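Local coordinates for uncharacterized protein conserved in bacteria (Streptococcus suis, PDB 4FZ4) that is a surface-antigen domain that mediates attachment of the pathogen to host cells, probably by binding glycosaminoglycans, at residues K39-E44 / S117-E122; L110-G115 / R127-R132; K14-E19 / Y78-E83. One frame throughout, in Å; residues are numbered along the deposited sequence.

Interaction 1: K39-E44 / S117-E122; sequences KALWEE and SIASQE
L41 projects from helix 36-55 against the loop that precedes helix 123-152, and the two methyls of its fork divide the work. CD1 meets the methyl of A119, with L41 CD1 and A119 CB 3.7 Å apart, while CD2 lies against S117, 4.1 Å from L41 CD2 to S117 CB. The fork is delivered there because L41 CG is anti to the backbone N (chi1 -165°), which carries the branch outward from the helix to the loop.

The loop in turn fixes the two carbons that L41 meets. S117 OG sits between its own backbone N and carbonyl carbon (chi1 75°) and accepts from A119 N at 3.1 Å, which forms an ST turn. With both A119 and S117 directed toward the helix, their CB atoms make a small apolar patch for the leucine. The same hydroxyl is hydrogen-bonded to Y37, at the start of helix 36-55. Q112 touches both L41 and S117.

Between these two segments the contact is carbon on carbon; the polar link from loop to helix is made next to it, by S117 and Y37. What holds across the segments is probably a modest van der Waals and hydrophobic contribution from a half-open contact.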
loop_
_atom_site.group_PDB
_atom_site.type_symbol
_atom_site.label_atom_id
_atom_site.label_comp_id
_atom_site.label_asym_id
_atom_site.label_seq_id
_atom_site.Cartn_x
_atom_site.Cartn_y
_atom_site.Cartn_z
ATOM N N LYS A 39 3.946 10.191 2.547
ATOM C CA LYS A 39 2.753 10.852 3.069
ATOM C C LYS A 39 1.986 11.568 1.956
ATOM O O LYS A 39 0.796 11.323 1.755
ATOM C CB LYS A 39 3.152 11.856 4.155
ATOM C CG LYS A 39 1.985 12.577 4.798
ATOM C CD LYS A 39 2.462 13.650 5.758
ATOM C CE LYS A 39 1.291 14.460 6.286
ATOM N NZ LYS A 39 0.499 15.081 5.182
ATOM N N ALA A 40 2.674 12.445 1.229
ATOM C CA ALA A 40 2.045 13.189 0.142
ATOM C C ALA A 40 1.703 12.267 -1.013
ATOM O O ALA A 40 0.739 12.502 -1.746
ATOM C CB ALA A 40 2.966 14.305 -0.339
ATOM N N LEU A 41 2.497 11.215 -1.187
ATOM C CA LEU A 41 2.242 10.266 -2.267
ATOM C C LEU A 41 0.951 9.508 -1.951
ATOM O O LEU A 41 0.043 9.425 -2.778
ATOM C CB LEU A 41 3.414 9.293 -2.402
ATOM C CG LEU A 41 3.441 8.489 -3.697
ATOM C CD1 LEU A 41 3.435 9.456 -4.876
ATOM C CD2 LEU A 41 4.677 7.592 -3.726
ATOM N N TRP A 42 0.870 8.971 -0.740
ATOM C CA TRP A 42 -0.321 8.248 -0.322
ATOM C C TRP A 42 -1.555 9.154 -0.411
ATOM O O TRP A 42 -2.627 8.725 -0.842
ATOM C CB TRP A 42 -0.157 7.740 1.115
ATOM C CG TRP A 42 -1.438 7.212 1.676
ATOM C CD1 TRP A 42 -2.069 7.630 2.814
ATOM C CD2 TRP A 42 -2.279 6.208 1.094
ATOM N NE1 TRP A 42 -3.253 6.952 2.971
ATOM C CE2 TRP A 42 -3.408 6.074 1.930
ATOM C CE3 TRP A 42 -2.187 5.411 -0.054
ATOM C CZ2 TRP A 42 -4.445 5.174 1.657
ATOM C CZ3 TRP A 42 -3.216 4.511 -0.329
ATOM C CH2 TRP A 42 -4.335 4.403 0.527
ATOM N N GLU A 43 -1.391 10.408 0.005
ATOM C CA GLU A 43 -2.475 11.391 -0.019
ATOM C C GLU A 43 -3.085 11.467 -1.409
ATOM O O GLU A 43 -4.301 11.570 -1.561
ATOM C CB GLU A 43 -1.936 12.774 0.358
ATOM C CG GLU A 43 -2.723 13.497 1.417
ATOM C CD GLU A 43 -2.020 13.492 2.757
ATOM O OE1 GLU A 43 -1.869 12.399 3.342
ATOM O OE2 GLU A 43 -1.609 14.582 3.220
ATOM N N GLU A 44 -2.220 11.419 -2.418
ATOM C CA GLU A 44 -2.639 11.491 -3.811
ATOM C C GLU A 44 -3.322 10.219 -4.265
ATOM O O GLU A 44 -4.364 10.270 -4.924
ATOM C CB GLU A 44 -1.434 11.772 -4.710
ATOM C CG GLU A 44 -0.745 13.076 -4.385
ATOM C CD GLU A 44 -1.683 14.264 -4.496
ATOM O OE1 GLU A 44 -2.051 14.624 -5.634
ATOM O OE2 GLU A 44 -2.057 14.829 -3.445
ATOM N N SER A 117 10.128 5.066 -6.304
ATOM C CA SER A 117 8.809 4.993 -5.671
ATOM C C SER A 117 7.843 4.331 -6.642
ATOM O O SER A 117 8.155 4.167 -7.818
ATOM C CB SER A 117 8.279 6.382 -5.332
ATOM O OG SER A 117 7.826 7.039 -6.502
ATOM N N ILE A 118 6.669 3.946 -6.157
ATOM C CA ILE A 118 5.688 3.326 -7.032
ATOM C C ILE A 118 4.804 4.397 -7.650
ATOM O O ILE A 118 3.692 4.113 -8.085
ATOM C CB ILE A 118 4.789 2.318 -6.282
ATOM C CG1 ILE A 118 4.041 3.020 -5.142
ATOM C CG2 ILE A 118 5.638 1.150 -5.772
ATOM C CD1 ILE A 118 3.048 2.117 -4.418
ATOM N N ALA A 119 5.300 5.631 -7.682
ATOM C CA ALA A 119 4.535 6.726 -8.272
ATOM C C ALA A 119 4.556 6.551 -9.790
ATOM O O ALA A 119 3.621 6.925 -10.489
ATOM C CB ALA A 119 5.153 8.075 -7.886
ATOM N N SER A 120 5.631 5.956 -10.288
ATOM C CA SER A 120 5.792 5.742 -11.717
ATOM C C SER A 120 5.388 4.335 -12.150
ATOM O O SER A 120 5.528 3.979 -13.321
ATOM C CB SER A 120 7.249 5.994 -12.104
ATOM O OG SER A 120 8.123 5.216 -11.297
ATOM N N GLN A 121 4.881 3.540 -11.214
ATOM C CA GLN A 121 4.499 2.173 -11.532
ATOM C C GLN A 121 3.000 1.897 -11.594
ATOM O O GLN A 121 2.195 2.499 -10.878
ATOM C CB GLN A 121 5.178 1.214 -10.555
ATOM C CG GLN A 121 6.699 1.325 -10.592
ATOM C CD GLN A 121 7.378 0.475 -9.546
ATOM O OE1 GLN A 121 8.557 0.662 -9.252
ATOM N NE2 GLN A 121 6.643 -0.473 -8.982
ATOM N N GLU A 122 2.647 0.963 -12.468
ATOM C CA GLU A 122 1.269 0.586 -12.689
ATOM C C GLU A 122 1.206 -0.866 -13.169
ATOM O O GLU A 122 2.230 -1.470 -13.484
ATOM C CB GLU A 122 0.683 1.551 -13.729
ATOM C CG GLU A 122 -0.695 1.233 -14.256
ATOM C CD GLU A 122 -1.411 2.478 -14.763
ATOM O OE1 GLU A 122 -0.731 3.391 -15.277
ATOM O OE2 GLU A 122 -2.656 2.540 -14.651
#

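Interaction 2: L110-G115 / R127-R132; sequences LKQDEG and RDYVDR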
loop_
_atom_site.group_PDB
_atom_site.type_symbol
_atom_site.label_atom_id
_atom_site.label_comp_id
_atom_site.label_asym_id
_atom_site.label_seq_id
_atom_site.Cartn_x
_atom_site.Cartn_y
_atom_site.Cartn_z
ATOM N N LEU A 110 11.699 -0.640 0.856
ATOM C CA LEU A 110 10.379 -0.052 1.040
ATOM C C LEU A 110 10.316 1.460 0.988
ATOM O O LEU A 110 9.365 2.018 0.443
ATOM C CB LEU A 110 9.772 -0.548 2.360
ATOM C CG LEU A 110 9.701 -2.078 2.498
ATOM C CD1 LEU A 110 9.712 -2.481 3.964
ATOM C CD2 LEU A 110 8.475 -2.600 1.781
ATOM N N LYS A 111 11.317 2.123 1.553
ATOM C CA LYS A 111 11.327 3.583 1.567
ATOM C C LYS A 111 11.035 4.153 0.189
ATOM O O LYS A 111 11.671 3.779 -0.787
ATOM C CB LYS A 111 12.671 4.120 2.067
ATOM C CG LYS A 111 12.706 5.634 2.146
ATOM C CD LYS A 111 14.009 6.169 2.718
ATOM C CE LYS A 111 13.973 7.695 2.750
ATOM N NZ LYS A 111 15.189 8.292 3.365
ATOM N N GLN A 112 10.063 5.058 0.134
ATOM C CA GLN A 112 9.652 5.708 -1.107
ATOM C C GLN A 112 10.356 7.059 -1.241
ATOM O O GLN A 112 10.348 7.867 -0.308
ATOM C CB GLN A 112 8.135 5.930 -1.109
ATOM C CG GLN A 112 7.310 4.663 -0.938
ATOM C CD GLN A 112 7.328 3.786 -2.167
ATOM O OE1 GLN A 112 6.893 4.197 -3.244
ATOM N NE2 GLN A 112 7.832 2.565 -2.017
ATOM N N ASP A 113 10.952 7.298 -2.408
ATOM C CA ASP A 113 11.673 8.544 -2.686
ATOM C C ASP A 113 11.541 8.908 -4.154
ATOM O O ASP A 113 11.290 8.040 -4.996
ATOM C CB ASP A 113 13.160 8.391 -2.343
ATOM C CG ASP A 113 13.499 8.887 -0.943
ATOM O OD1 ASP A 113 14.610 8.580 -0.460
ATOM O OD2 ASP A 113 12.666 9.592 -0.326
ATOM N N GLU A 114 11.704 10.189 -4.466
ATOM C CA GLU A 114 11.617 10.621 -5.854
ATOM C C GLU A 114 12.595 9.738 -6.617
ATOM O O GLU A 114 13.760 9.605 -6.235
ATOM C CB GLU A 114 11.996 12.101 -5.986
ATOM C CG GLU A 114 11.572 12.768 -7.312
ATOM C CD GLU A 114 12.461 12.406 -8.479
ATOM O OE1 GLU A 114 13.699 12.486 -8.329
ATOM O OE2 GLU A 114 11.925 12.055 -9.554
ATOM N N GLY A 115 12.110 9.124 -7.687
ATOM C CA GLY A 115 12.946 8.226 -8.463
ATOM C C GLY A 115 12.572 6.800 -8.107
ATOM O O GLY A 115 12.003 6.084 -8.930
ATOM N N ARG A 127 2.312 -4.532 -9.211
ATOM C CA ARG A 127 2.076 -5.696 -8.362
ATOM C C ARG A 127 3.351 -6.490 -8.106
ATOM O O ARG A 127 3.553 -7.030 -7.014
ATOM C CB ARG A 127 0.993 -6.619 -8.949
ATOM C CG ARG A 127 0.986 -6.780 -10.459
ATOM C CD ARG A 127 -0.034 -7.855 -10.877
ATOM N NE ARG A 127 -0.391 -7.773 -12.298
ATOM C CZ ARG A 127 -1.336 -6.977 -12.795
ATOM N NH1 ARG A 127 -2.041 -6.188 -11.986
ATOM N NH2 ARG A 127 -1.564 -6.947 -14.106
ATOM N N ASP A 128 4.219 -6.544 -9.107
ATOM C CA ASP A 128 5.473 -7.278 -8.979
ATOM C C ASP A 128 6.293 -6.769 -7.787
ATOM O O ASP A 128 6.629 -7.536 -6.875
ATOM C CB ASP A 128 6.279 -7.134 -10.271
ATOM C CG ASP A 128 7.446 -8.099 -10.343
ATOM O OD1 ASP A 128 8.369 -7.998 -9.507
ATOM O OD2 ASP A 128 7.434 -8.961 -11.246
ATOM N N TYR A 129 6.609 -5.476 -7.798
ATOM C CA TYR A 129 7.391 -4.871 -6.724
ATOM C C TYR A 129 6.733 -5.048 -5.367
ATOM O O TYR A 129 7.414 -5.263 -4.370
ATOM C CB TYR A 129 7.598 -3.370 -6.963
ATOM C CG TYR A 129 7.981 -2.629 -5.695
ATOM C CD1 TYR A 129 9.283 -2.684 -5.188
ATOM C CD2 TYR A 129 7.023 -1.914 -4.975
ATOM C CE1 TYR A 129 9.620 -2.045 -3.986
ATOM C CE2 TYR A 129 7.341 -1.275 -3.785
ATOM C CZ TYR A 129 8.642 -1.345 -3.289
ATOM O OH TYR A 129 8.943 -0.733 -2.087
ATOM N N VAL A 130 5.410 -4.940 -5.327
ATOM C CA VAL A 130 4.700 -5.076 -4.061
ATOM C C VAL A 130 4.602 -6.517 -3.569
ATOM O O VAL A 130 4.899 -6.801 -2.410
ATOM C CB VAL A 130 3.279 -4.505 -4.158
ATOM C CG1 VAL A 130 2.574 -4.637 -2.803
ATOM C CG2 VAL A 130 3.334 -3.050 -4.607
ATOM N N ASP A 131 4.186 -7.430 -4.438
ATOM C CA ASP A 131 4.053 -8.823 -4.027
ATOM C C ASP A 131 5.397 -9.494 -3.834
ATOM O O ASP A 131 5.490 -10.526 -3.177
ATOM C CB ASP A 131 3.225 -9.623 -5.038
ATOM C CG ASP A 131 1.736 -9.293 -4.974
ATOM O OD1 ASP A 131 1.267 -8.820 -3.917
ATOM O OD2 ASP A 131 1.025 -9.526 -5.975
ATOM N N ARG A 132 6.441 -8.908 -4.402
ATOM C CA ARG A 132 7.762 -9.488 -4.274
ATOM C C ARG A 132 8.717 -8.677 -3.427
ATOM O O ARG A 132 8.758 -8.842 -2.216
ATOM C CB ARG A 132 8.364 -9.726 -5.658
ATOM C CG ARG A 132 7.742 -10.906 -6.366
ATOM C CD ARG A 132 8.366 -11.129 -7.726
ATOM N NE ARG A 132 7.965 -12.415 -8.286
ATOM C CZ ARG A 132 8.380 -13.595 -7.833
ATOM N NH1 ARG A 132 9.220 -13.663 -6.806
ATOM N NH2 ARG A 132 7.945 -14.709 -8.405
#
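Y129 reaches from helix 123-152 to the irregular backbone that follows helix 100-110, across a gap of 9.1 Å between L110 CA and V130 CA, the closest pair of alpha carbons. In this all-helical fold a tyrosine of helix 123-152 thus packs on the start of the connection from helix 100-110. Residues 127-132 are helical, with a wider pi-type turn at 130-132.

The tyrosine does the spanning. Its CG is anti to the backbone N (chi1 161°), so the ring stands out from the helix and its hydroxyl arrives at the end of helix 100-110. There Y129 OH lies 3.5 Å from L110 CA, and its polar partner is the backbone oxygen of H109, to which it is hydrogen-bonded. The buried phenol is thereby anchored at its far end, with L110 CD2 4.3 Å from Y129 OH. The rest of the leucine packs on A134, M138 and I141, farther along the tyrosine's own helix.

Q112, two residues on from L110, brings its amide close to the phenol, with Q112 NE2 3.5 Å from Y129 OH. Its side chain and the tyrosine run past each other in opposite directions, with amide and ring planes 52° apart. The glutamine is bent at chi2 (-72°), which folds its amide back toward its own backbone. OE1 is bonded to the backbone N of I118, so both ends of the amide are used to shape the loop. On the other end, Q112 NE2 donates to L110 O at 2.9 Å, the N-H...O angle being 161° and the oxygen lying close to the amide plane.

Interaction 3: K14-E19 / Y78-E83; sequences KELEKE and YQIKVE. With NO3 (nitrate ion), chain D.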
loop_
_atom_site.group_PDB
_atom_site.type_symbol
_atom_site.label_atom_id
_atom_site.label_comp_id
_atom_site.label_asym_id
_atom_site.label_seq_id
_atom_site.Cartn_x
_atom_site.Cartn_y
_atom_site.Cartn_z
ATOM N N LYS A 14 -15.765 -2.757 -2.938
ATOM C CA LYS A 14 -16.037 -3.203 -1.581
ATOM C C LYS A 14 -14.806 -3.848 -0.959
ATOM O O LYS A 14 -14.589 -3.747 0.248
ATOM C CB LYS A 14 -17.216 -4.185 -1.571
ATOM C CG LYS A 14 -18.545 -3.551 -1.989
ATOM C CD LYS A 14 -19.707 -4.537 -1.882
ATOM C CE LYS A 14 -21.052 -3.875 -2.187
ATOM N NZ LYS A 14 -21.172 -3.409 -3.600
ATOM N N GLU A 15 -13.995 -4.513 -1.769
ATOM C CA GLU A 15 -12.790 -5.119 -1.226
ATOM C C GLU A 15 -11.871 -3.965 -0.821
ATOM O O GLU A 15 -11.206 -4.013 0.217
ATOM C CB GLU A 15 -12.092 -5.987 -2.269
ATOM C CG GLU A 15 -11.121 -6.991 -1.662
ATOM C CD GLU A 15 -10.149 -7.580 -2.679
ATOM O OE1 GLU A 15 -10.588 -7.928 -3.801
ATOM O OE2 GLU A 15 -8.947 -7.702 -2.349
ATOM N N LEU A 16 -11.851 -2.917 -1.637
ATOM C CA LEU A 16 -11.015 -1.754 -1.340
ATOM C C LEU A 16 -11.520 -1.022 -0.111
ATOM O O LEU A 16 -10.738 -0.406 0.620
ATOM C CB LEU A 16 -10.997 -0.793 -2.518
ATOM C CG LEU A 16 -10.277 -1.319 -3.752
ATOM C CD1 LEU A 16 -10.680 -0.473 -4.946
ATOM C CD2 LEU A 16 -8.761 -1.281 -3.533
ATOM N N GLU A 17 -12.832 -1.081 0.106
ATOM C CA GLU A 17 -13.445 -0.435 1.265
ATOM C C GLU A 17 -12.986 -1.154 2.523
ATOM O O GLU A 17 -12.705 -0.529 3.545
ATOM C CB GLU A 17 -14.974 -0.499 1.179
ATOM C CG GLU A 17 -15.576 0.274 0.018
ATOM C CD GLU A 17 -17.095 0.236 0.017
ATOM O OE1 GLU A 17 -17.667 -0.871 0.116
ATOM O OE2 GLU A 17 -17.715 1.313 -0.090
ATOM N N LYS A 18 -12.917 -2.478 2.437
ATOM C CA LYS A 18 -12.490 -3.299 3.559
ATOM C C LYS A 18 -11.013 -3.036 3.824
ATOM O O LYS A 18 -10.597 -2.887 4.973
ATOM C CB LYS A 18 -12.723 -4.777 3.242
ATOM C CG LYS A 18 -12.250 -5.730 4.325
ATOM C CD LYS A 18 -12.896 -7.101 4.189
ATOM C CE LYS A 18 -14.409 -7.014 4.402
ATOM N NZ LYS A 18 -15.108 -8.336 4.351
ATOM N N GLU A 19 -10.232 -2.961 2.751
ATOM C CA GLU A 19 -8.802 -2.704 2.847
ATOM C C GLU A 19 -8.515 -1.367 3.510
ATOM O O GLU A 19 -7.655 -1.269 4.391
ATOM C CB GLU A 19 -8.168 -2.724 1.458
ATOM C CG GLU A 19 -8.173 -4.080 0.781
ATOM C CD GLU A 19 -7.310 -5.095 1.505
ATOM O OE1 GLU A 19 -7.116 -6.206 0.965
ATOM O OE2 GLU A 19 -6.826 -4.786 2.612
ATOM N N TYR A 78 -2.617 -2.177 -4.356
ATOM C CA TYR A 78 -1.188 -2.293 -4.093
ATOM C C TYR A 78 -0.620 -1.037 -3.443
ATOM O O TYR A 78 0.352 -1.111 -2.688
ATOM C CB TYR A 78 -0.450 -2.639 -5.390
ATOM C CG TYR A 78 -0.794 -4.037 -5.852
ATOM C CD1 TYR A 78 -0.312 -5.149 -5.168
ATOM C CD2 TYR A 78 -1.696 -4.251 -6.901
ATOM C CE1 TYR A 78 -0.720 -6.441 -5.506
ATOM C CE2 TYR A 78 -2.117 -5.541 -7.250
ATOM C CZ TYR A 78 -1.621 -6.631 -6.544
ATOM O OH TYR A 78 -2.011 -7.910 -6.879
ATOM N N GLN A 79 -1.236 0.110 -3.717
ATOM C CA GLN A 79 -0.791 1.365 -3.117
ATOM C C GLN A 79 -1.197 1.344 -1.652
ATOM O O GLN A 79 -0.501 1.890 -0.790
ATOM C CB GLN A 79 -1.431 2.559 -3.828
ATOM C CG GLN A 79 -1.005 2.669 -5.274
ATOM C CD GLN A 79 -1.912 3.539 -6.112
ATOM O OE1 GLN A 79 -1.662 3.725 -7.307
ATOM N NE2 GLN A 79 -2.973 4.075 -5.506
ATOM N N ILE A 80 -2.329 0.710 -1.370
ATOM C CA ILE A 80 -2.800 0.596 0.009
ATOM C C ILE A 80 -1.819 -0.266 0.804
ATOM O O ILE A 80 -1.475 0.052 1.947
ATOM C CB ILE A 80 -4.191 -0.059 0.075
ATOM C CG1 ILE A 80 -5.244 0.924 -0.456
ATOM C CG2 ILE A 80 -4.502 -0.489 1.518
ATOM C CD1 ILE A 80 -6.608 0.295 -0.683
ATOM N N LYS A 81 -1.364 -1.359 0.193
ATOM C CA LYS A 81 -0.412 -2.244 0.857
ATOM C C LYS A 81 0.862 -1.497 1.239
ATOM O O LYS A 81 1.352 -1.612 2.368
ATOM C CB LYS A 81 -0.063 -3.431 -0.044
ATOM C CG LYS A 81 -0.748 -4.722 0.364
ATOM C CD LYS A 81 -0.428 -5.044 1.823
ATOM C CE LYS A 81 -1.207 -6.244 2.334
ATOM N NZ LYS A 81 -0.984 -6.443 3.800
ATOM N N VAL A 82 1.394 -0.722 0.298
ATOM C CA VAL A 82 2.611 0.036 0.556
ATOM C C VAL A 82 2.435 0.985 1.742
ATOM O O VAL A 82 3.257 0.998 2.658
ATOM C CB VAL A 82 3.059 0.812 -0.718
ATOM C CG1 VAL A 82 4.237 1.732 -0.405
ATOM C CG2 VAL A 82 3.473 -0.185 -1.793
ATOM N N GLU A 83 1.366 1.773 1.727
ATOM C CA GLU A 83 1.089 2.699 2.820
ATOM C C GLU A 83 1.016 1.894 4.113
ATOM O O GLU A 83 1.451 2.341 5.173
ATOM C CB GLU A 83 -0.247 3.402 2.562
ATOM C CG GLU A 83 -0.837 4.103 3.764
ATOM C CD GLU A 83 -0.015 5.295 4.240
ATOM O OE1 GLU A 83 1.092 5.526 3.700
ATOM O OE2 GLU A 83 -0.481 6.001 5.162
HETATM N N NO3 D . -5.318 5.101 -7.468
HETATM O O1 NO3 D . -4.890 5.754 -6.280
HETATM O O2 NO3 D . -6.679 4.715 -7.622
HETATM O O3 NO3 D . -4.385 4.848 -8.512
#
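I80 of helix 66-95 meets L16 and E19 of helix 3-23, three residues apart and therefore nearly one turn apart. Along 78-83, Y78 comes first and turns to helix 123-152, where it touches L126, R127, V130 and D131. Q79 follows, its chain extended beyond CG; Q79 NE2 donates to O1 of a nitrate ion at 2.7 Å, with an N-H...O angle of 157°. That ion probably comes from the crystallisation liquor.

At I80 the helices touch. CG1 is anti to the carbonyl carbon (chi1 -72°), and the CD1 methyl at the end of that branch does all the touching: I80 CD1 is 3.9 Å from L16 CD2 and 4.0 Å from E19 CB. The two apolar chains cross at a slant, and the glutamate offers only its aliphatic root.

K81 has its ammonium near the E19 carboxylate, 6.2 Å from K81 NZ to E19 OE2, so any attraction is long-range. V82 packs on Q112 and I118, and E83 is salt-bridged to R87 and hydrogen-bonded to Y29. Helix 66-95 thus lies amid the bundle, with helix 3-23 at I80, helix 36-55 at Q79 and E83, and helix 123-152 at Y78.

How the interactions relate
Five helices and no strands make up this domain. Interaction 3 joins helices 3-23 and 66-95, interaction 1 joins helix 36-55 to the loop before helix 123-152, and interaction 2 joins that same loop to helix 123-152. Interactions 1 and 2 have centres about 10 Å apart; the centre of interaction 3 is about 14 Å from that of interaction 1 and about 15 Å from that of interaction 2. I118 links all three, packing on both V82 and Y129, while W42 touches I80 and E83. Along the chain interaction 3 closes before interaction 2 opens, whereas interaction 1 crosses both, so early and late parts of the sequence are interleaved in one elongated helical bundle.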